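Local structure of GphF (Archangium violaceum, 6MBG) at residues P10-R15 against R24-T29; E56-A61 against L74-V79; D152-R157 against V210-Y215; G176-G181 against R243-L248. The protein probably dehydrates acyl chains and shifts their double bonds as the dehydratase domain of the gephyronic acid polyketide synthase. All blocks are in the same frame, centred on the assembly; numbering follows the deposited sequence.

Contact 1 of 4, residues P10-R15 against R24-T29; sequences PLLGRR and RCFTGT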
# COMPACT_ATOMS: atom_id res chain seq x y z
N PRO A 10 13.93 0.50 3.97
CA PRO A 10 14.02 -0.91 3.58
C PRO A 10 13.73 -1.18 2.12
O PRO A 10 14.16 -2.22 1.60
CB PRO A 10 12.99 -1.59 4.49
CG PRO A 10 12.88 -0.70 5.64
CD PRO A 10 13.05 0.69 5.12
N LEU A 11 12.99 -0.32 1.45
CA LEU A 11 12.60 -0.54 0.06
C LEU A 11 13.26 0.43 -0.91
O LEU A 11 13.64 0.02 -2.00
CB LEU A 11 11.08 -0.40 -0.08
CG LEU A 11 10.23 -1.39 0.71
CD1 LEU A 11 8.75 -0.93 0.68
CD2 LEU A 11 10.38 -2.78 0.08
N LEU A 12 13.36 1.70 -0.53
CA LEU A 12 13.96 2.71 -1.40
C LEU A 12 15.45 2.50 -1.57
O LEU A 12 16.00 2.78 -2.64
CB LEU A 12 13.74 4.11 -0.81
CG LEU A 12 12.56 4.95 -1.23
CD1 LEU A 12 12.83 6.38 -0.76
CD2 LEU A 12 12.31 4.89 -2.73
N GLY A 13 16.13 2.09 -0.52
CA GLY A 13 17.58 1.97 -0.62
C GLY A 13 18.24 3.31 -0.38
O GLY A 13 17.96 3.97 0.62
N ARG A 14 19.13 3.70 -1.29
CA ARG A 14 19.97 4.88 -1.14
C ARG A 14 19.98 5.70 -2.42
O ARG A 14 19.70 5.18 -3.51
CB ARG A 14 21.41 4.47 -0.78
CG ARG A 14 22.21 3.98 -1.97
CD ARG A 14 23.61 3.52 -1.59
NE ARG A 14 24.22 4.40 -0.59
CZ ARG A 14 25.45 4.24 -0.11
NH1 ARG A 14 26.20 3.23 -0.53
NH2 ARG A 14 25.92 5.10 0.79
N ARG A 15 20.33 6.98 -2.31
CA ARG A 15 20.47 7.83 -3.49
C ARG A 15 21.62 7.35 -4.37
O ARG A 15 22.70 7.00 -3.87
CB ARG A 15 20.69 9.29 -3.08
CG ARG A 15 19.48 9.90 -2.37
CD ARG A 15 18.34 10.20 -3.34
NE ARG A 15 18.83 10.93 -4.51
CZ ARG A 15 19.12 12.24 -4.56
NH1 ARG A 15 18.99 13.04 -3.50
NH2 ARG A 15 19.57 12.74 -5.70
N ARG A 24 16.28 12.89 -9.62
CA ARG A 24 16.84 12.33 -8.40
C ARG A 24 16.39 10.88 -8.26
O ARG A 24 15.22 10.56 -8.46
CB ARG A 24 16.42 13.16 -7.19
CG ARG A 24 17.08 14.56 -7.24
CD ARG A 24 16.77 15.46 -6.03
NE ARG A 24 15.37 15.90 -6.05
CZ ARG A 24 14.74 16.50 -5.03
NH1 ARG A 24 15.37 16.74 -3.88
NH2 ARG A 24 13.47 16.85 -5.17
N CYS A 25 17.34 10.00 -7.92
CA CYS A 25 17.10 8.58 -8.01
C CYS A 25 17.51 7.88 -6.72
O CYS A 25 18.51 8.24 -6.09
CB CYS A 25 17.86 8.01 -9.22
SG CYS A 25 17.69 6.24 -9.44
N PHE A 26 16.73 6.86 -6.35
CA PHE A 26 17.04 5.91 -5.29
C PHE A 26 17.12 4.52 -5.90
O PHE A 26 16.31 4.18 -6.77
CB PHE A 26 15.94 5.84 -4.22
CG PHE A 26 15.67 7.12 -3.51
CD1 PHE A 26 16.27 7.38 -2.29
CD2 PHE A 26 14.78 8.04 -4.04
CE1 PHE A 26 15.99 8.55 -1.61
CE2 PHE A 26 14.51 9.21 -3.38
CZ PHE A 26 15.11 9.48 -2.16
N THR A 27 18.04 3.69 -5.41
CA THR A 27 17.97 2.27 -5.76
C THR A 27 18.29 1.43 -4.53
O THR A 27 19.16 1.78 -3.72
CB THR A 27 18.92 1.91 -6.92
OG1 THR A 27 18.41 2.45 -8.14
CG2 THR A 27 19.00 0.41 -7.12
N GLY A 28 17.59 0.30 -4.40
CA GLY A 28 17.88 -0.65 -3.36
C GLY A 28 17.70 -2.06 -3.89
O GLY A 28 17.19 -2.26 -4.98
N THR A 29 18.17 -3.02 -3.11
CA THR A 29 17.98 -4.43 -3.43
C THR A 29 17.00 -5.02 -2.43
O THR A 29 17.08 -4.74 -1.23
CB THR A 29 19.33 -5.16 -3.37
OG1 THR A 29 20.19 -4.60 -4.37
CG2 THR A 29 19.16 -6.60 -3.66
O HOH W 1 16.19 -1.84 -0.69
O HOH W 2 19.92 10.85 -7.83

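Contact 2 of 4, residues E56-A61 against L74-V79; sequences EMALAA and LIVEDV. With BU1 (1,4-butanediol), chain C.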
# COMPACT_ATOMS: atom_id res chain seq x y z
N GLU A 56 4.30 2.97 -0.43
CA GLU A 56 5.26 3.27 0.64
C GLU A 56 6.54 3.91 0.09
O GLU A 56 7.08 4.84 0.70
CB GLU A 56 5.60 2.01 1.43
CG GLU A 56 6.86 2.11 2.33
CD GLU A 56 6.73 3.17 3.43
OE1 GLU A 56 5.60 3.67 3.65
OE2 GLU A 56 7.75 3.51 4.10
N MET A 57 7.06 3.38 -1.02
CA MET A 57 8.27 3.94 -1.62
C MET A 57 8.07 5.40 -2.01
O MET A 57 8.96 6.25 -1.84
CB MET A 57 8.66 3.13 -2.85
CG MET A 57 9.21 1.73 -2.53
SD MET A 57 9.50 0.77 -4.03
CE MET A 57 10.93 1.63 -4.75
N ALA A 58 6.90 5.71 -2.59
CA ALA A 58 6.61 7.09 -2.97
C ALA A 58 6.51 8.00 -1.75
O ALA A 58 6.98 9.15 -1.78
CB ALA A 58 5.32 7.15 -3.79
N LEU A 59 5.84 7.54 -0.69
CA LEU A 59 5.79 8.35 0.53
C LEU A 59 7.19 8.52 1.12
O LEU A 59 7.55 9.59 1.61
CB LEU A 59 4.85 7.70 1.56
CG LEU A 59 3.36 7.69 1.22
CD1 LEU A 59 2.66 6.63 2.12
CD2 LEU A 59 2.69 9.07 1.41
N ALA A 60 7.98 7.45 1.11
CA ALA A 60 9.34 7.54 1.64
C ALA A 60 10.17 8.54 0.83
O ALA A 60 10.99 9.27 1.40
CB ALA A 60 9.99 6.16 1.65
N ALA A 61 9.96 8.59 -0.49
CA ALA A 61 10.66 9.56 -1.32
C ALA A 61 10.16 10.98 -1.07
O ALA A 61 10.94 11.94 -1.10
CB ALA A 61 10.51 9.19 -2.80
N LEU A 74 2.63 13.90 4.23
CA LEU A 74 3.20 13.37 3.01
C LEU A 74 2.08 12.97 2.06
O LEU A 74 1.08 12.39 2.48
CB LEU A 74 4.09 12.17 3.30
CG LEU A 74 5.19 12.35 4.33
CD1 LEU A 74 5.89 10.99 4.58
CD2 LEU A 74 6.19 13.38 3.79
N ILE A 75 2.26 13.28 0.78
CA ILE A 75 1.19 13.14 -0.20
C ILE A 75 1.71 12.38 -1.40
O ILE A 75 2.80 12.66 -1.90
CB ILE A 75 0.62 14.51 -0.62
CG1 ILE A 75 0.06 15.24 0.61
CG2 ILE A 75 -0.44 14.34 -1.67
CD1 ILE A 75 -0.14 16.69 0.41
N VAL A 76 0.93 11.41 -1.88
CA VAL A 76 1.13 10.81 -3.19
C VAL A 76 -0.17 10.95 -3.95
O VAL A 76 -1.25 10.71 -3.40
CB VAL A 76 1.59 9.34 -3.10
CG1 VAL A 76 2.10 8.85 -4.46
CG2 VAL A 76 2.70 9.20 -2.09
N GLU A 77 -0.07 11.33 -5.22
CA GLU A 77 -1.26 11.63 -6.02
C GLU A 77 -1.17 10.96 -7.37
O GLU A 77 -0.07 10.71 -7.88
CB GLU A 77 -1.42 13.13 -6.26
CG GLU A 77 -2.09 13.87 -5.15
CD GLU A 77 -2.34 15.30 -5.55
OE1 GLU A 77 -1.42 15.92 -6.12
OE2 GLU A 77 -3.46 15.79 -5.30
N ASP A 78 -2.34 10.68 -7.95
CA ASP A 78 -2.46 10.26 -9.34
C ASP A 78 -1.60 9.03 -9.62
O ASP A 78 -0.83 8.98 -10.58
CB ASP A 78 -2.12 11.44 -10.26
CG ASP A 78 -2.27 11.12 -11.74
OD1 ASP A 78 -3.22 10.39 -12.11
OD2 ASP A 78 -1.44 11.60 -12.54
N VAL A 79 -1.75 8.01 -8.77
CA VAL A 79 -0.90 6.82 -8.84
C VAL A 79 -1.51 5.79 -9.78
O VAL A 79 -2.72 5.52 -9.74
CB VAL A 79 -0.69 6.22 -7.44
CG1 VAL A 79 -0.03 4.85 -7.53
CG2 VAL A 79 0.16 7.14 -6.64
C1 BU1 C . -5.87 5.96 -10.94
C2 BU1 C . -5.30 7.37 -10.93
C3 BU1 C . -6.35 8.36 -10.42
C4 BU1 C . -5.87 9.78 -10.71
O5 BU1 C . -5.07 5.14 -11.75
O6 BU1 C . -6.71 10.75 -10.15

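Contact 3 of 4, residues D152-R157 against V210-Y215; sequences DAYYER and VFALIY. With BU1 (1,4-butanediol), chain D.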
# COMPACT_ATOMS: atom_id res chain seq x y z
N ASP A 152 -12.74 -15.34 10.01
CA ASP A 152 -12.15 -16.66 9.83
C ASP A 152 -12.50 -17.21 8.45
O ASP A 152 -11.64 -17.80 7.79
CB ASP A 152 -12.58 -17.60 10.95
CG ASP A 152 -14.05 -17.44 11.33
OD1 ASP A 152 -14.72 -16.51 10.85
OD2 ASP A 152 -14.51 -18.27 12.15
N ALA A 153 -13.71 -16.93 7.96
CA ALA A 153 -14.09 -17.37 6.62
C ALA A 153 -13.29 -16.64 5.55
O ALA A 153 -12.83 -17.24 4.57
CB ALA A 153 -15.59 -17.15 6.41
N TYR A 154 -13.12 -15.33 5.72
CA TYR A 154 -12.29 -14.57 4.81
C TYR A 154 -10.86 -15.12 4.76
O TYR A 154 -10.30 -15.33 3.68
CB TYR A 154 -12.31 -13.10 5.23
CG TYR A 154 -11.33 -12.24 4.45
CD1 TYR A 154 -11.64 -11.78 3.17
CD2 TYR A 154 -10.09 -11.94 4.98
CE1 TYR A 154 -10.70 -11.00 2.43
CE2 TYR A 154 -9.16 -11.16 4.25
CZ TYR A 154 -9.48 -10.70 2.99
OH TYR A 154 -8.55 -9.96 2.28
N TYR A 155 -10.25 -15.37 5.93
CA TYR A 155 -8.85 -15.79 5.93
C TYR A 155 -8.70 -17.17 5.31
O TYR A 155 -7.71 -17.45 4.62
CB TYR A 155 -8.29 -15.80 7.35
CG TYR A 155 -7.93 -14.43 7.87
CD1 TYR A 155 -7.19 -13.56 7.10
CD2 TYR A 155 -8.36 -14.01 9.13
CE1 TYR A 155 -6.87 -12.29 7.56
CE2 TYR A 155 -8.03 -12.76 9.62
CZ TYR A 155 -7.28 -11.91 8.82
OH TYR A 155 -6.96 -10.65 9.28
N GLU A 156 -9.68 -18.06 5.53
CA GLU A 156 -9.61 -19.39 4.93
C GLU A 156 -9.71 -19.29 3.41
O GLU A 156 -8.99 -19.99 2.69
CB GLU A 156 -10.71 -20.29 5.50
CG GLU A 156 -10.67 -21.71 4.98
CD GLU A 156 -9.56 -22.56 5.59
OE1 GLU A 156 -9.55 -23.79 5.34
OE2 GLU A 156 -8.70 -22.02 6.33
N ARG A 157 -10.58 -18.40 2.91
CA ARG A 157 -10.64 -18.16 1.48
C ARG A 157 -9.33 -17.58 0.96
O ARG A 157 -8.85 -17.98 -0.11
CB ARG A 157 -11.79 -17.20 1.14
CG ARG A 157 -13.11 -17.88 0.84
CD ARG A 157 -14.26 -16.89 0.86
NE ARG A 157 -15.55 -17.58 0.89
CZ ARG A 157 -16.66 -17.10 1.44
NH1 ARG A 157 -16.68 -15.91 2.02
NH2 ARG A 157 -17.77 -17.83 1.40
N VAL A 210 -11.37 -3.84 2.53
CA VAL A 210 -12.21 -3.63 1.36
C VAL A 210 -12.53 -4.96 0.68
O VAL A 210 -13.68 -5.22 0.32
CB VAL A 210 -11.54 -2.66 0.36
CG1 VAL A 210 -12.48 -2.39 -0.82
CG2 VAL A 210 -11.13 -1.35 1.03
N PHE A 211 -11.50 -5.79 0.46
CA PHE A 211 -11.71 -7.08 -0.18
C PHE A 211 -12.72 -7.90 0.60
O PHE A 211 -13.57 -8.57 0.01
CB PHE A 211 -10.40 -7.90 -0.28
CG PHE A 211 -9.26 -7.19 -1.00
CD1 PHE A 211 -9.50 -6.14 -1.89
CD2 PHE A 211 -7.95 -7.58 -0.78
CE1 PHE A 211 -8.42 -5.46 -2.54
CE2 PHE A 211 -6.88 -6.92 -1.42
CZ PHE A 211 -7.13 -5.85 -2.30
N ALA A 212 -12.62 -7.88 1.93
CA ALA A 212 -13.48 -8.71 2.76
C ALA A 212 -14.93 -8.28 2.64
O ALA A 212 -15.84 -9.12 2.69
CB ALA A 212 -13.02 -8.67 4.22
N LEU A 213 -15.16 -6.97 2.49
CA LEU A 213 -16.51 -6.48 2.19
C LEU A 213 -16.98 -7.03 0.85
O LEU A 213 -18.09 -7.55 0.73
CB LEU A 213 -16.51 -4.94 2.20
CG LEU A 213 -17.84 -4.18 2.24
CD1 LEU A 213 -18.62 -4.55 3.46
CD2 LEU A 213 -17.61 -2.68 2.23
N ILE A 214 -16.13 -6.94 -0.18
CA ILE A 214 -16.53 -7.40 -1.51
C ILE A 214 -16.78 -8.90 -1.52
O ILE A 214 -17.76 -9.37 -2.11
CB ILE A 214 -15.46 -7.01 -2.55
CG1 ILE A 214 -15.34 -5.49 -2.67
CG2 ILE A 214 -15.76 -7.66 -3.90
CD1 ILE A 214 -14.01 -5.04 -3.41
N TYR A 215 -15.93 -9.67 -0.84
CA TYR A 215 -16.03 -11.12 -0.90
C TYR A 215 -17.11 -11.66 0.02
O TYR A 215 -17.35 -12.87 0.05
CB TYR A 215 -14.66 -11.75 -0.57
CG TYR A 215 -13.60 -11.39 -1.61
CD1 TYR A 215 -13.95 -11.17 -2.94
CD2 TYR A 215 -12.27 -11.23 -1.25
CE1 TYR A 215 -12.98 -10.82 -3.91
CE2 TYR A 215 -11.29 -10.87 -2.21
CZ TYR A 215 -11.66 -10.66 -3.52
OH TYR A 215 -10.70 -10.32 -4.46
C1 BU1 D . -3.86 -8.19 -3.25
C2 BU1 D . -4.93 -8.68 -4.24
C3 BU1 D . -5.58 -10.01 -3.83
C4 BU1 D . -6.87 -9.84 -2.99
O5 BU1 D . -3.87 -6.77 -3.16
O6 BU1 D . -8.09 -9.50 -3.65

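Contact 4 of 4, residues G176-G181 against R243-L248; sequences GREAIG and RVHLRL. With BU1 (1,4-butanediol), chain B.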
# COMPACT_ATOMS: atom_id res chain seq x y z
N GLY A 176 -24.12 -1.56 4.87
CA GLY A 176 -24.14 -1.24 3.45
C GLY A 176 -22.77 -1.43 2.82
O GLY A 176 -22.11 -2.46 2.99
N ARG A 177 -22.32 -0.41 2.08
CA ARG A 177 -21.00 -0.39 1.45
C ARG A 177 -19.95 0.27 2.32
O ARG A 177 -18.88 0.62 1.80
CB ARG A 177 -21.06 0.33 0.10
CG ARG A 177 -21.87 -0.39 -0.96
CD ARG A 177 -21.67 0.18 -2.33
NE ARG A 177 -21.99 1.60 -2.40
CZ ARG A 177 -23.19 2.09 -2.67
NH1 ARG A 177 -24.21 1.28 -2.90
NH2 ARG A 177 -23.38 3.40 -2.71
N GLU A 178 -20.22 0.49 3.60
CA GLU A 178 -19.22 1.03 4.51
C GLU A 178 -18.81 -0.04 5.51
O GLU A 178 -19.57 -0.96 5.81
CB GLU A 178 -19.74 2.27 5.24
CG GLU A 178 -20.12 3.39 4.29
CD GLU A 178 -20.41 4.72 4.98
OE1 GLU A 178 -19.98 4.93 6.13
OE2 GLU A 178 -21.11 5.56 4.35
N ALA A 179 -17.59 0.09 6.02
CA ALA A 179 -17.13 -0.82 7.07
C ALA A 179 -16.11 -0.11 7.95
O ALA A 179 -15.46 0.86 7.54
CB ALA A 179 -16.53 -2.09 6.47
N ILE A 180 -15.97 -0.61 9.19
CA ILE A 180 -14.87 -0.24 10.07
C ILE A 180 -14.04 -1.47 10.37
O ILE A 180 -14.58 -2.47 10.87
CB ILE A 180 -15.34 0.38 11.39
CG1 ILE A 180 -16.30 1.55 11.16
CG2 ILE A 180 -14.11 0.76 12.26
CD1 ILE A 180 -15.66 2.77 10.65
N GLY A 181 -12.74 -1.40 10.11
CA GLY A 181 -11.80 -2.47 10.41
C GLY A 181 -10.84 -2.06 11.51
O GLY A 181 -10.56 -0.88 11.70
N ARG A 243 -7.68 1.84 13.32
CA ARG A 243 -9.03 1.52 12.87
C ARG A 243 -9.26 2.24 11.55
O ARG A 243 -8.85 3.40 11.39
CB ARG A 243 -10.07 1.91 13.92
CG ARG A 243 -10.01 1.02 15.16
CD ARG A 243 -11.14 1.31 16.11
NE ARG A 243 -11.01 0.61 17.39
CZ ARG A 243 -10.38 1.11 18.44
NH1 ARG A 243 -9.78 2.30 18.36
NH2 ARG A 243 -10.32 0.41 19.57
N VAL A 244 -9.84 1.55 10.57
CA VAL A 244 -10.00 2.11 9.23
C VAL A 244 -11.48 2.16 8.89
O VAL A 244 -12.20 1.17 9.09
CB VAL A 244 -9.18 1.33 8.19
CG1 VAL A 244 -9.42 -0.17 8.27
CG2 VAL A 244 -9.40 1.87 6.77
N HIS A 245 -11.95 3.33 8.45
CA HIS A 245 -13.28 3.49 7.88
C HIS A 245 -13.15 3.46 6.36
O HIS A 245 -12.36 4.23 5.80
CB HIS A 245 -13.89 4.83 8.30
CG HIS A 245 -15.25 5.09 7.71
ND1 HIS A 245 -15.66 6.33 7.28
CD2 HIS A 245 -16.31 4.26 7.52
CE1 HIS A 245 -16.91 6.27 6.84
NE2 HIS A 245 -17.33 5.02 6.97
N LEU A 246 -13.92 2.62 5.71
CA LEU A 246 -13.86 2.52 4.26
C LEU A 246 -15.26 2.64 3.67
O LEU A 246 -16.26 2.32 4.33
CB LEU A 246 -13.20 1.20 3.80
CG LEU A 246 -13.96 -0.06 4.23
CD1 LEU A 246 -14.84 -0.55 3.08
CD2 LEU A 246 -13.02 -1.16 4.65
N ARG A 247 -15.31 3.08 2.42
CA ARG A 247 -16.57 3.20 1.70
C ARG A 247 -16.34 2.81 0.25
O ARG A 247 -15.53 3.44 -0.44
CB ARG A 247 -17.13 4.63 1.77
CG ARG A 247 -18.42 4.83 0.98
CD ARG A 247 -18.89 6.30 1.01
NE ARG A 247 -19.36 6.69 2.33
CZ ARG A 247 -19.21 7.90 2.86
NH1 ARG A 247 -18.58 8.86 2.19
NH2 ARG A 247 -19.68 8.15 4.08
N LEU A 248 -17.08 1.80 -0.21
CA LEU A 248 -17.07 1.43 -1.61
C LEU A 248 -18.00 2.34 -2.40
O LEU A 248 -19.13 2.61 -1.98
CB LEU A 248 -17.52 -0.03 -1.78
CG LEU A 248 -16.52 -1.14 -1.54
CD1 LEU A 248 -17.27 -2.44 -1.28
CD2 LEU A 248 -15.60 -1.30 -2.76
C1 BU1 B . -20.26 -6.26 -3.60
C2 BU1 B . -20.30 -4.88 -2.96
C3 BU1 B . -20.32 -5.03 -1.44
C4 BU1 B . -21.62 -4.46 -0.87
O5 BU1 B . -19.67 -6.18 -4.87
O6 BU1 B . -21.41 -4.12 0.48
O HOH W 3 -20.89 4.87 -2.19

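Contact 1 of 4, residues P10-R15 against R24-T29
Phe26 lies between Leu12 and Arg15 in the opening beta hairpin (strands 14-16 and 24-30) of the double-hotdog dehydratase fold. Leu12 CD1 sits over the centre of one ring face, 3.8 Å from the Phe26 centroid. On the opposite face Arg15 CD presses nearer the rim, 3.4 Å from Phe26 CE1; both are CH-pi contacts. Arg15 reaches that spot because its chain bends at chi2 (-74°) and again at chi3, laying the methylenes on the ring. The same bend delivers Arg15 NE to Cys25 O at 3.1 Å, a rather bent bond in which the oxygen lies in the guanidinium plane while the nitrogen stands above the carbonyl plane. A water joins Arg15 NH2 to Cys25 N, and Arg24 CB covers one guanidinium face. Arg24 turns its own NH1 to Leu65 O of helix 52-65.

Behind these side chains runs the antiparallel ladder. Arg14 and Thr27 form its hydrogen-bonded pair, with Thr27 N to Arg14 O at 2.9 Å. Just before the first strand begins, Gly13 meets Gly28 of the second, and with no side chains between them Gly13 CA comes within 3.8 Å of Gly28 CA.

Contact 2 of 4, residues E56-A61 against L74-V79
One turn of helix 52-65 carries both Glu56, whose OE2 accepts from His9 NE2 and the backbone N of Glu197, and the Ala58 and Leu59 that pack on Val76 and Leu74. This is the central helix of the N-terminal hotdog, packed on the inner side of strand 73-81. The segment axes approach to 7.8 Å and cross at 131°, and everything that meets between them is apolar apart from backbone atoms.

Val76 takes the middle of the contact. With its CG1 anti to the backbone N (chi1 -167°), both methyls face the helix, and Ala58 CB lies 3.7 Å from CG1 and equally far from CG2. Leu59 comes across from the neighbouring position: its CD2 touches Val76 CG2 at 3.5 Å and reaches back to Leu74 CB at 3.9 Å. Leu74 sends CD1 alongside the helix backbone, 3.7 Å from Leu59 O. Ile232 of strand 224-234 and Phe104 of strand 103-109 continue the packing, the first against Leu59 and Val76, the second against Ala58 and Val76.

Ile75 and Glu77 point to the other side of the strand, where Glu77 makes salt bridges with Arg127 and Arg231. At Asp78 the chain turns a corner in a left-handed backbone conformation. Beyond it a bound 1,4-butanediol lies in a pocket shared with Thr80, Gly228, Cys229 and Ala230, and its O5 donates to Val79 O at 3.1 Å.

Contact 3 of 4, residues D152-R157 against V210-Y215
Tyr154 carries CG anti to its own backbone nitrogen (chi1 173°), which sends the ring straight across to Ala212, and Phe211 and Tyr215 both hold CG beside the backbone N, placing their rings along the same flank at the C-terminal end of helix 200-214. The Tyr154 face receives the Ala212 methyl: CB stands 3.6 Å from Tyr154 CD1, offset toward the rim, in a CH-pi contact. Tyr215 comes to the edge of that ring instead, and Tyr154 CE1 and Tyr215 CD2 meet rim to rim at 4.0 Å. At the far end, Tyr154 OH lies near the plane of the Phe211 ring, 3.8 Å from Phe211 CB, and is hydrogen-bonded to Gln208 OE1 one turn earlier on the helix of Phe211.

The helix 200-214 is the central helix of the second hotdog. Its Val210, Leu213 and Ile214 point to the beta-sheet, whereas Ala212, and Tyr215 just after it, touch the short helix 151-158, which packs on it from outside. Arg157 borders the contact on its exposed side; its extended chain brings NH1 to 3.7 Å from Tyr215 O, and it also touches His220.

Phe211 and Tyr215 also wall a 1,4-butanediol site. Phe211 offers a face, with the diol C4 at 3.3 Å from Phe211 CE2. Tyr215 offers its edge, and Tyr215 OH donates to diol O6 at 2.9 Å. The same hydroxyl is bonded to Phe224 N, and the diol also bonds to Phe224 O. His41 and Leu50, from the N-terminal half of the chain, line this pocket too.

Contact 4 of 4, residues G176-G181 against R243-L248
Ala179 with Leu246 and Gly181 with Val244 are the hydrogen-bonded pairs that join strands 178-184 and 241-248 of the second hotdog, running antiparallel at 169°. Each pair is doubly bonded; Gly181 N to Val244 O is 2.8 Å and lies in the carbonyl plane. Leu248 N continues the ladder to Arg177 O at 2.9 Å, just before the first strand begins.

Among side-chain bonds, Glu178 uses both carboxylate oxygens. OE1 accepts from His245 NE2 at 2.8 Å, in the imidazole plane but above that of the carboxylate. Arg247 comes alongside, pointing the same way, and gives NE (2.9 Å) and NH2 (3.0 Å) to the single atom Glu178 OE2, both from one face: a side-on salt bridge. At the strand end Arg177, bent at chi3, turns NE to Leu248 O at 3.1 Å, and a water joins Arg177 NH2 to that same carbonyl.

The apolar contacts divide between two faces. Ile180 CD1 meets His245 CD2 at 3.5 Å on the face of Glu178. On the other, Ala179 CB packs against Leu246 CG, and Leu246 and Leu248 continue onto Leu213 of helix 200-214. Near that side a 1,4-butanediol makes a weak bond to Gly176 O.

His245 ND1 is bonded to Arg265 NH1, a donor, while NE2 donates to Glu178, so the imidazole is probably neutral with its proton on NE2, and the Glu178 charge is balanced chiefly by Arg247.

Along the chain contact 1 comes first, then contact 2, and both belong to the N-terminal hotdog, their centres about 14 Å apart. Leu11 and Leu12 join them, packing on Met57, Ala60 and Ala61 of helix 52-65. Contacts 3 and 4 belong to the second hotdog, with their segments alternating in sequence and their centres also about 14 Å apart; Val210 packs on Leu246 and Leu213 on the backbone oxygen of Arg177, tying helix 200-214 to both strands of contact 4. Contact 1 lies about 34 Å, centre to centre, from contact 3 and from contact 4, across the middle of the chain. Strands 73-81 and 224-234 pair between the halves, consistent with a double hotdog, and the diol pocket at Phe211 and Tyr215 draws residues from both.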